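PDB 7BPS: testis-expressed protein 101 from Mus musculus, which helps control sperm binding to the zona pellucida and migration of spermatozoa into the oviduct, probably by way of the adhesion molecule ADAM3. Local coordinates for residues 38-46 against 92-103; 116-124 against 133-144. All coordinates share one frame; numbering follows the deposited sequence.

Starting from the N terminus, after strands 6-16 and 29-31 the chain lays down strand 37-46, a central strand of a six-stranded antiparallel sheet, passes through strands 52-61, 68-72 and 80-88, and then returns along strand 37-46 as the loop 92-103; contact 1 closes there, joining the end of the first Ly6/uPAR domain to its sheet. Residues 104-115 are not modelled. In the second domain contact 2 closes the short hairpin of strands 119-126 and 134-136 and, through Cys120-Cys144, ties it to the start of strand 143-152. The two loops follow in series, neither nesting nor crossing, with centres about 29 Å apart. Lys46 and Val124 nevertheless touch, so the tandem domains meet between them.

Contact 1 (38-46 against 92-103); sequences CQETVLLIK and LCNNKDSLASVW. With SO4 (sulfate ion), chain G.
Leu44 packs against the indole of Trp103 at the tightly packed end of this contact. Its CB sits over one face, 3.9 Å from the centroid of the six-membered ring in a CH-pi contact, while CD2 reaches the ring near Trp103 CG. Trp103 has its CG anti to the backbone N (chi1 -175°), which lays one face of the indole against Leu44. Lys46 CB meets the ring edge in plane, 3.7 Å from Trp103 CZ2. The other branch of Leu44, CD1, touches Val102 CG1 at 3.9 Å, and Val42 CG1 reaches Leu99 CD2 at 4.1 Å, completing an apolar row.

At the other end of the strand, polar atoms take over. Asn94 ND2 donates to Gln39 O at 3.0 Å in a nearly straight bond (166°); Gln39 O lies close to the Asn94 amide plane, while ND2 comes in from above the Gln39 carbonyl plane and also bonds Gln8 O. Glu40 OE1 is held by Asn86 and Tyr84.

The solvent side is looser. Lys96 NZ points away from the strand, to Ser101 OG at 2.9 Å and, weakly, to a sulfate probably taken from the crystallisation liquor; Asp97 N donates to O4 of the same ion at 2.8 Å.

With disulfides Cys7-Cys38 and Cys88-Cys93 beside Asn94, the arrangement is that of the Ly6/uPAR three-finger fold, whose C-terminal Cys-Asn element packs on the central sheet.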
loop_
_atom_site.group_PDB
_atom_site.type_symbol
_atom_site.label_atom_id
_atom_site.label_comp_id
_atom_site.label_asym_id
_atom_site.label_seq_id
_atom_site.Cartn_x
_atom_site.Cartn_y
_atom_site.Cartn_z
ATOM N N CYS A 38 17.414 8.911 -5.209
ATOM C CA CYS A 38 16.822 7.625 -4.787
ATOM C C CYS A 38 15.430 7.840 -4.174
ATOM O O CYS A 38 15.161 8.906 -3.587
ATOM C CB CYS A 38 17.734 6.966 -3.772
ATOM S SG CYS A 38 19.456 6.836 -4.316
ATOM N N GLN A 39 14.576 6.824 -4.254
ATOM C CA GLN A 39 13.336 6.746 -3.442
ATOM C C GLN A 39 13.159 5.310 -2.946
ATOM O O GLN A 39 13.653 4.366 -3.629
ATOM C CB GLN A 39 12.125 7.255 -4.230
ATOM C CG GLN A 39 11.751 6.405 -5.427
ATOM C CD GLN A 39 10.865 5.219 -5.113
ATOM O OE1 GLN A 39 10.186 5.187 -4.078
ATOM N NE2 GLN A 39 10.856 4.246 -6.028
ATOM N N GLU A 40 12.517 5.173 -1.782
ATOM C CA GLU A 40 11.966 3.894 -1.274
ATOM C C GLU A 40 10.527 4.200 -0.864
ATOM O O GLU A 40 10.319 5.128 -0.052
ATOM C CB GLU A 40 12.826 3.333 -0.141
ATOM C CG GLU A 40 13.053 4.329 0.982
ATOM C CD GLU A 40 14.147 3.983 1.980
ATOM O OE1 GLU A 40 14.182 4.659 3.026
ATOM O OE2 GLU A 40 14.936 3.041 1.720
ATOM N N THR A 41 9.566 3.521 -1.483
ATOM C CA THR A 41 8.119 3.714 -1.244
ATOM C C THR A 41 7.484 2.350 -1.034
ATOM O O THR A 41 7.687 1.473 -1.883
ATOM C CB THR A 41 7.453 4.425 -2.419
ATOM O OG1 THR A 41 8.120 5.676 -2.596
ATOM C CG2 THR A 41 5.967 4.635 -2.215
ATOM N N VAL A 42 6.737 2.181 0.048
ATOM C CA VAL A 42 5.976 0.930 0.298
ATOM C C VAL A 42 4.553 1.307 0.662
ATOM O O VAL A 42 4.385 2.265 1.411
ATOM C CB VAL A 42 6.654 0.087 1.387
ATOM C CG1 VAL A 42 6.834 0.846 2.701
ATOM C CG2 VAL A 42 5.926 -1.213 1.594
ATOM N N LEU A 43 3.581 0.560 0.150
ATOM C CA LEU A 43 2.147 0.653 0.507
ATOM C C LEU A 43 1.724 -0.711 1.043
ATOM O O LEU A 43 2.047 -1.718 0.398
ATOM C CB LEU A 43 1.343 1.034 -0.738
ATOM C CG LEU A 43 -0.168 1.143 -0.560
ATOM C CD1 LEU A 43 -0.560 2.104 0.536
ATOM C CD2 LEU A 43 -0.812 1.579 -1.854
ATOM N N LEU A 44 1.024 -0.732 2.180
ATOM C CA LEU A 44 0.554 -1.973 2.849
ATOM C C LEU A 44 -0.951 -1.887 2.993
ATOM O O LEU A 44 -1.428 -0.879 3.501
ATOM C CB LEU A 44 1.234 -2.118 4.216
ATOM C CG LEU A 44 2.756 -2.247 4.159
ATOM C CD1 LEU A 44 3.446 -0.911 4.404
ATOM C CD2 LEU A 44 3.257 -3.278 5.141
ATOM N N ILE A 45 -1.669 -2.897 2.532
ATOM C CA ILE A 45 -3.163 -2.931 2.580
ATOM C C ILE A 45 -3.611 -4.273 3.160
ATOM O O ILE A 45 -3.119 -5.325 2.705
ATOM C CB ILE A 45 -3.761 -2.684 1.195
ATOM C CG1 ILE A 45 -3.226 -1.394 0.573
ATOM C CG2 ILE A 45 -5.267 -2.680 1.282
ATOM C CD1 ILE A 45 -3.411 -1.304 -0.920
ATOM N N LYS A 46 -4.546 -4.197 4.099
ATOM C CA LYS A 46 -5.018 -5.314 4.941
ATOM C C LYS A 46 -6.528 -5.162 5.108
ATOM O O LYS A 46 -7.002 -4.012 5.235
ATOM C CB LYS A 46 -4.303 -5.183 6.280
ATOM C CG LYS A 46 -4.332 -6.400 7.177
ATOM C CD LYS A 46 -4.018 -6.060 8.611
ATOM C CE LYS A 46 -3.904 -7.313 9.449
ATOM N NZ LYS A 46 -5.147 -8.119 9.393
ATOM N N LEU A 92 22.949 5.431 -2.364
ATOM C CA LEU A 92 22.557 4.294 -1.487
ATOM C C LEU A 92 21.760 4.789 -0.269
ATOM O O LEU A 92 21.768 4.080 0.762
ATOM C CB LEU A 92 23.823 3.552 -1.020
ATOM C CG LEU A 92 24.809 3.116 -2.107
ATOM C CD1 LEU A 92 25.832 2.124 -1.548
ATOM C CD2 LEU A 92 24.095 2.524 -3.306
ATOM N N CYS A 93 21.118 5.953 -0.336
ATOM C CA CYS A 93 20.371 6.517 0.823
ATOM C C CYS A 93 19.058 5.730 1.044
ATOM O O CYS A 93 18.647 5.607 2.201
ATOM C CB CYS A 93 20.156 8.014 0.651
ATOM S SG CYS A 93 19.262 8.469 -0.860
ATOM N N ASN A 94 18.458 5.179 -0.015
ATOM C CA ASN A 94 17.186 4.409 0.045
ATOM C C ASN A 94 17.489 2.980 0.517
ATOM O O ASN A 94 17.307 2.038 -0.260
ATOM C CB ASN A 94 16.441 4.418 -1.290
ATOM C CG ASN A 94 17.223 3.783 -2.424
ATOM O OD1 ASN A 94 18.447 3.624 -2.347
ATOM N ND2 ASN A 94 16.526 3.446 -3.495
ATOM N N ASN A 95 17.915 2.842 1.773
ATOM C CA ASN A 95 18.543 1.616 2.314
ATOM C C ASN A 95 17.718 1.038 3.484
ATOM O O ASN A 95 18.235 0.161 4.196
ATOM C CB ASN A 95 19.991 1.928 2.705
ATOM C CG ASN A 95 20.119 2.877 3.885
ATOM O OD1 ASN A 95 19.183 3.591 4.250
ATOM N ND2 ASN A 95 21.286 2.876 4.515
ATOM N N LYS A 96 16.472 1.462 3.669
ATOM C CA LYS A 96 15.591 0.852 4.701
ATOM C C LYS A 96 15.499 -0.659 4.431
ATOM O O LYS A 96 15.281 -1.041 3.281
ATOM C CB LYS A 96 14.228 1.544 4.685
ATOM C CG LYS A 96 13.301 1.150 5.825
ATOM C CD LYS A 96 12.347 2.257 6.214
ATOM C CE LYS A 96 11.481 1.911 7.406
ATOM N NZ LYS A 96 12.269 1.668 8.638
ATOM N N ASP A 97 15.699 -1.497 5.446
ATOM C CA ASP A 97 15.804 -2.976 5.311
ATOM C C ASP A 97 14.492 -3.618 5.775
ATOM O O ASP A 97 14.174 -4.718 5.311
ATOM C CB ASP A 97 17.059 -3.478 6.037
ATOM C CG ASP A 97 16.845 -4.342 7.267
ATOM O OD1 ASP A 97 16.363 -5.495 7.097
ATOM O OD2 ASP A 97 17.224 -3.884 8.379
ATOM N N SER A 98 13.748 -2.934 6.632
ATOM C CA SER A 98 12.680 -3.501 7.499
ATOM C C SER A 98 11.500 -2.521 7.547
ATOM O O SER A 98 11.729 -1.290 7.472
ATOM C CB SER A 98 13.241 -3.814 8.884
ATOM O OG SER A 98 12.420 -3.339 9.954
ATOM N N LEU A 99 10.287 -3.059 7.683
ATOM C CA LEU A 99 9.026 -2.282 7.729
ATOM C C LEU A 99 8.539 -2.145 9.176
ATOM O O LEU A 99 7.349 -1.759 9.386
ATOM C CB LEU A 99 7.996 -3.017 6.871
ATOM C CG LEU A 99 8.394 -3.280 5.424
ATOM C CD1 LEU A 99 7.206 -3.827 4.661
ATOM C CD2 LEU A 99 8.917 -2.028 4.746
ATOM N N ALA A 100 9.390 -2.445 10.156
ATOM C CA ALA A 100 9.005 -2.485 11.589
ATOM C C ALA A 100 8.472 -1.110 12.022
ATOM O O ALA A 100 7.430 -1.069 12.676
ATOM C CB ALA A 100 10.183 -2.935 12.422
ATOM N N SER A 101 9.137 -0.023 11.637
ATOM C CA SER A 101 8.760 1.366 12.009
ATOM C C SER A 101 7.578 1.871 11.167
ATOM O O SER A 101 7.183 3.011 11.392
ATOM C CB SER A 101 9.939 2.297 11.869
ATOM O OG SER A 101 10.242 2.503 10.494
ATOM N N VAL A 102 7.045 1.082 10.228
ATOM C CA VAL A 102 6.026 1.544 9.240
ATOM C C VAL A 102 4.653 0.984 9.612
ATOM O O VAL A 102 3.688 1.749 9.503
ATOM C CB VAL A 102 6.420 1.105 7.817
ATOM C CG1 VAL A 102 5.385 1.480 6.770
ATOM C CG2 VAL A 102 7.779 1.641 7.431
ATOM N N TRP A 103 4.563 -0.297 10.001
ATOM C CA TRP A 103 3.280 -1.069 9.991
ATOM C C TRP A 103 2.865 -1.439 11.425
ATOM O O TRP A 103 3.285 -2.526 11.830
ATOM C CB TRP A 103 3.426 -2.297 9.061
ATOM C CG TRP A 103 2.197 -3.136 8.824
ATOM C CD1 TRP A 103 2.060 -4.464 9.106
ATOM C CD2 TRP A 103 0.956 -2.745 8.193
ATOM N NE1 TRP A 103 0.828 -4.919 8.718
ATOM C CE2 TRP A 103 0.123 -3.884 8.161
ATOM C CE3 TRP A 103 0.459 -1.539 7.684
ATOM C CZ2 TRP A 103 -1.182 -3.837 7.663
ATOM C CZ3 TRP A 103 -0.822 -1.495 7.181
ATOM C CH2 TRP A 103 -1.632 -2.628 7.167
HETATM S S SO4 G . 15.785 -0.231 8.890
HETATM O O1 SO4 G . 15.599 1.191 9.064
HETATM O O2 SO4 G . 16.253 -0.815 10.127
HETATM O O3 SO4 G . 14.525 -0.829 8.522
HETATM O O4 SO4 G . 16.760 -0.472 7.854
#

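Contact 2 (116-124 against 133-144); sequences GTRHCPTCV and PSMPCANGTTQC. With SO4 (sulfate ion), chain H.
Cys120 and Met135 form the hydrogen-bonded pair at the middle of a small antiparallel hairpin, the opening two strands of the second Ly6/uPAR three-finger domain. Strands 119-121 and 134-136 run at 147° to each other; the non-hydrogen-bonded pairs His119-Pro136 and Pro121-Ser134 flank the central pair.

Backbone bonds set the register. Cys120 N donates to Met135 O, and Met135 N returns a bond to Cys120 O, each 3.0 Å long. Beyond them, Cys137 N reaches Arg118 O at 2.8 Å, nearly straight at 173°, and Thr122 N binds Pro133 O. Cys120 O accepts twice, since Thr122 OG1 approaches it at 2.8 Å from the face of the carbonyl plane opposite Met135 N.

Packing differs between the two faces. On the side of His119 and Pro136, the imidazole crosses the proline obliquely, His119 CD2 lying 3.8 Å from Pro136 CB. Towards Met135, the threonine and methionine side chains meet at about a right angle: Thr122 CG2, anti to its own N, touches Met135 SD at 3.5 Å, while Thr122 OG1 lies beside the methionine CG.

A sulfate, probably from the crystallisation liquor, sits beside Arg118 and His119: it takes a bond from His119 N and a weak one from His119 ND1, with the Arg118 guanidinium nearby.

Among the disulfides, Cys123-Cys129 closes within the hairpin, whereas Cys137-Cys165 and Cys120-Cys144 tie it to the rest of the domain. Cys120 has its sulfur anti to the carbonyl carbon (chi1 -52°), putting SG 2.0 Å from Cys144 SG in a disulfide and 3.2 Å from Cys137 SG, so two bridges lie side by side.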
loop_
_atom_site.group_PDB
_atom_site.type_symbol
_atom_site.label_atom_id
_atom_site.label_comp_id
_atom_site.label_asym_id
_atom_site.label_seq_id
_atom_site.Cartn_x
_atom_site.Cartn_y
_atom_site.Cartn_z
ATOM N N GLY A 116 -27.635 -6.720 16.914
ATOM C CA GLY A 116 -27.801 -6.263 15.518
ATOM C C GLY A 116 -26.486 -5.816 14.883
ATOM O O GLY A 116 -26.395 -4.639 14.463
ATOM N N THR A 117 -25.511 -6.729 14.776
ATOM C CA THR A 117 -24.140 -6.457 14.250
ATOM C C THR A 117 -24.151 -6.684 12.717
ATOM O O THR A 117 -24.915 -7.521 12.201
ATOM C CB THR A 117 -23.018 -7.130 15.087
ATOM O OG1 THR A 117 -22.051 -7.745 14.224
ATOM C CG2 THR A 117 -23.485 -8.152 16.110
ATOM N N ARG A 118 -23.361 -5.888 12.001
ATOM C CA ARG A 118 -23.229 -5.930 10.528
ATOM C C ARG A 118 -22.159 -6.955 10.169
ATOM O O ARG A 118 -21.284 -7.225 11.000
ATOM C CB ARG A 118 -22.941 -4.519 10.008
ATOM C CG ARG A 118 -23.932 -3.477 10.518
ATOM C CD ARG A 118 -25.393 -3.817 10.242
ATOM N NE ARG A 118 -26.084 -2.691 9.624
ATOM C CZ ARG A 118 -26.468 -2.619 8.344
ATOM N NH1 ARG A 118 -26.263 -3.634 7.513
ATOM N NH2 ARG A 118 -27.078 -1.525 7.911
ATOM N N HIS A 119 -22.263 -7.509 8.963
ATOM C CA HIS A 119 -21.323 -8.477 8.343
ATOM C C HIS A 119 -20.993 -8.004 6.915
ATOM O O HIS A 119 -21.844 -7.382 6.287
ATOM C CB HIS A 119 -21.925 -9.887 8.387
ATOM C CG HIS A 119 -22.357 -10.293 9.759
ATOM N ND1 HIS A 119 -23.463 -9.726 10.391
ATOM C CD2 HIS A 119 -21.837 -11.186 10.633
ATOM C CE1 HIS A 119 -23.601 -10.266 11.588
ATOM N NE2 HIS A 119 -22.629 -11.177 11.753
ATOM N N CYS A 120 -19.763 -8.225 6.454
ATOM C CA CYS A 120 -19.287 -7.856 5.103
ATOM C C CYS A 120 -18.373 -8.954 4.580
ATOM O O CYS A 120 -17.531 -9.496 5.315
ATOM C CB CYS A 120 -18.484 -6.565 5.074
ATOM S SG CYS A 120 -19.280 -5.152 5.854
ATOM N N PRO A 121 -18.519 -9.284 3.277
ATOM C CA PRO A 121 -17.551 -10.113 2.575
ATOM C C PRO A 121 -16.193 -9.430 2.728
ATOM O O PRO A 121 -16.104 -8.208 2.561
ATOM C CB PRO A 121 -18.027 -10.111 1.113
ATOM C CG PRO A 121 -19.486 -9.701 1.182
ATOM C CD PRO A 121 -19.626 -8.838 2.412
ATOM N N THR A 122 -15.180 -10.216 3.071
ATOM C CA THR A 122 -13.861 -9.705 3.493
ATOM C C THR A 122 -12.760 -10.433 2.718
ATOM O O THR A 122 -12.720 -11.665 2.766
ATOM C CB THR A 122 -13.682 -9.883 5.009
ATOM O OG1 THR A 122 -14.776 -9.219 5.677
ATOM C CG2 THR A 122 -12.329 -9.396 5.488
ATOM N N CYS A 123 -11.851 -9.695 2.093
ATOM C CA CYS A 123 -10.657 -10.284 1.435
ATOM C C CYS A 123 -9.680 -9.186 0.996
ATOM O O CYS A 123 -10.068 -8.014 0.897
ATOM C CB CYS A 123 -11.072 -11.123 0.229
ATOM S SG CYS A 123 -11.724 -10.123 -1.139
ATOM N N VAL A 124 -8.449 -9.594 0.725
ATOM C CA VAL A 124 -7.457 -8.813 -0.048
ATOM C C VAL A 124 -6.733 -9.786 -0.962
ATOM O O VAL A 124 -6.521 -10.960 -0.596
ATOM C CB VAL A 124 -6.427 -8.070 0.818
ATOM C CG1 VAL A 124 -7.075 -7.016 1.687
ATOM C CG2 VAL A 124 -5.589 -9.028 1.647
ATOM N N PRO A 133 -15.133 -14.595 2.532
ATOM C CA PRO A 133 -16.038 -15.023 3.594
ATOM C C PRO A 133 -16.580 -13.793 4.349
ATOM O O PRO A 133 -15.909 -12.765 4.466
ATOM C CB PRO A 133 -15.157 -15.910 4.480
ATOM C CG PRO A 133 -13.967 -16.242 3.634
ATOM C CD PRO A 133 -13.750 -15.038 2.750
ATOM N N SER A 134 -17.807 -13.897 4.811
ATOM C CA SER A 134 -18.498 -12.844 5.590
ATOM C C SER A 134 -17.870 -12.747 6.994
ATOM O O SER A 134 -17.589 -13.786 7.611
ATOM C CB SER A 134 -19.968 -13.130 5.607
ATOM O OG SER A 134 -20.665 -12.126 6.308
ATOM N N MET A 135 -17.566 -11.537 7.446
ATOM C CA MET A 135 -17.036 -11.267 8.812
ATOM C C MET A 135 -17.891 -10.210 9.496
ATOM O O MET A 135 -18.422 -9.299 8.857
ATOM C CB MET A 135 -15.594 -10.774 8.790
ATOM C CG MET A 135 -14.651 -11.751 8.161
ATOM S SD MET A 135 -12.957 -11.217 8.358
ATOM C CE MET A 135 -12.453 -12.111 9.820
ATOM N N PRO A 136 -18.067 -10.314 10.829
ATOM C CA PRO A 136 -18.796 -9.303 11.575
ATOM C C PRO A 136 -17.948 -8.029 11.653
ATOM O O PRO A 136 -16.743 -8.103 11.781
ATOM C CB PRO A 136 -19.035 -9.975 12.940
ATOM C CG PRO A 136 -17.905 -10.948 13.083
ATOM C CD PRO A 136 -17.568 -11.405 11.677
ATOM N N CYS A 137 -18.603 -6.887 11.511
ATOM C CA CYS A 137 -17.989 -5.542 11.556
ATOM C C CYS A 137 -17.880 -5.060 13.002
ATOM O O CYS A 137 -18.868 -5.156 13.725
ATOM C CB CYS A 137 -18.843 -4.573 10.757
ATOM S SG CYS A 137 -19.106 -5.119 9.045
ATOM N N ALA A 138 -16.730 -4.515 13.391
ATOM C CA ALA A 138 -16.495 -3.913 14.719
ATOM C C ALA A 138 -17.286 -2.610 14.835
ATOM O O ALA A 138 -17.650 -2.035 13.781
ATOM C CB ALA A 138 -15.024 -3.646 14.919
ATOM N N ASN A 139 -17.512 -2.166 16.076
ATOM C CA ASN A 139 -18.049 -0.820 16.389
ATOM C C ASN A 139 -17.139 0.218 15.720
ATOM O O ASN A 139 -15.916 0.124 15.843
ATOM C CB ASN A 139 -18.169 -0.581 17.903
ATOM C CG ASN A 139 -19.264 0.403 18.259
ATOM O OD1 ASN A 139 -20.334 0.361 17.660
ATOM N ND2 ASN A 139 -19.035 1.268 19.239
ATOM N N GLY A 140 -17.709 1.188 15.028
ATOM C CA GLY A 140 -16.914 2.263 14.405
ATOM C C GLY A 140 -16.830 2.101 12.892
ATOM O O GLY A 140 -16.507 3.103 12.236
ATOM N N THR A 141 -17.110 0.907 12.341
ATOM C CA THR A 141 -17.169 0.697 10.870
ATOM C C THR A 141 -18.431 1.405 10.388
ATOM O O THR A 141 -19.392 1.427 11.144
ATOM C CB THR A 141 -17.070 -0.787 10.514
ATOM O OG1 THR A 141 -18.020 -1.480 11.315
ATOM C CG2 THR A 141 -15.685 -1.352 10.764
ATOM N N THR A 142 -18.383 2.016 9.209
ATOM C CA THR A 142 -19.493 2.797 8.621
ATOM C C THR A 142 -20.164 2.025 7.481
ATOM O O THR A 142 -21.289 2.396 7.154
ATOM C CB THR A 142 -18.996 4.166 8.142
ATOM O OG1 THR A 142 -18.017 3.994 7.109
ATOM C CG2 THR A 142 -18.415 5.011 9.260
ATOM N N GLN A 143 -19.527 1.020 6.874
ATOM C CA GLN A 143 -20.002 0.462 5.561
ATOM C C GLN A 143 -19.344 -0.888 5.241
ATOM O O GLN A 143 -18.296 -1.195 5.811
ATOM C CB GLN A 143 -19.736 1.454 4.409
ATOM C CG GLN A 143 -18.269 1.808 4.169
ATOM C CD GLN A 143 -17.989 2.763 3.021
ATOM O OE1 GLN A 143 -16.941 2.719 2.366
ATOM N NE2 GLN A 143 -18.900 3.678 2.782
ATOM N N CYS A 144 -19.972 -1.686 4.379
ATOM C CA CYS A 144 -19.287 -2.736 3.593
ATOM C C CYS A 144 -18.694 -2.067 2.363
ATOM O O CYS A 144 -19.310 -1.141 1.819
ATOM C CB CYS A 144 -20.206 -3.884 3.217
ATOM S SG CYS A 144 -20.876 -4.773 4.655
HETATM S S SO4 H . -25.733 -7.936 7.805
HETATM O O1 SO4 H . -26.702 -7.149 8.538
HETATM O O2 SO4 H . -25.475 -9.169 8.511
HETATM O O3 SO4 H . -26.260 -8.245 6.506
HETATM O O4 SO4 H . -24.512 -7.166 7.650
#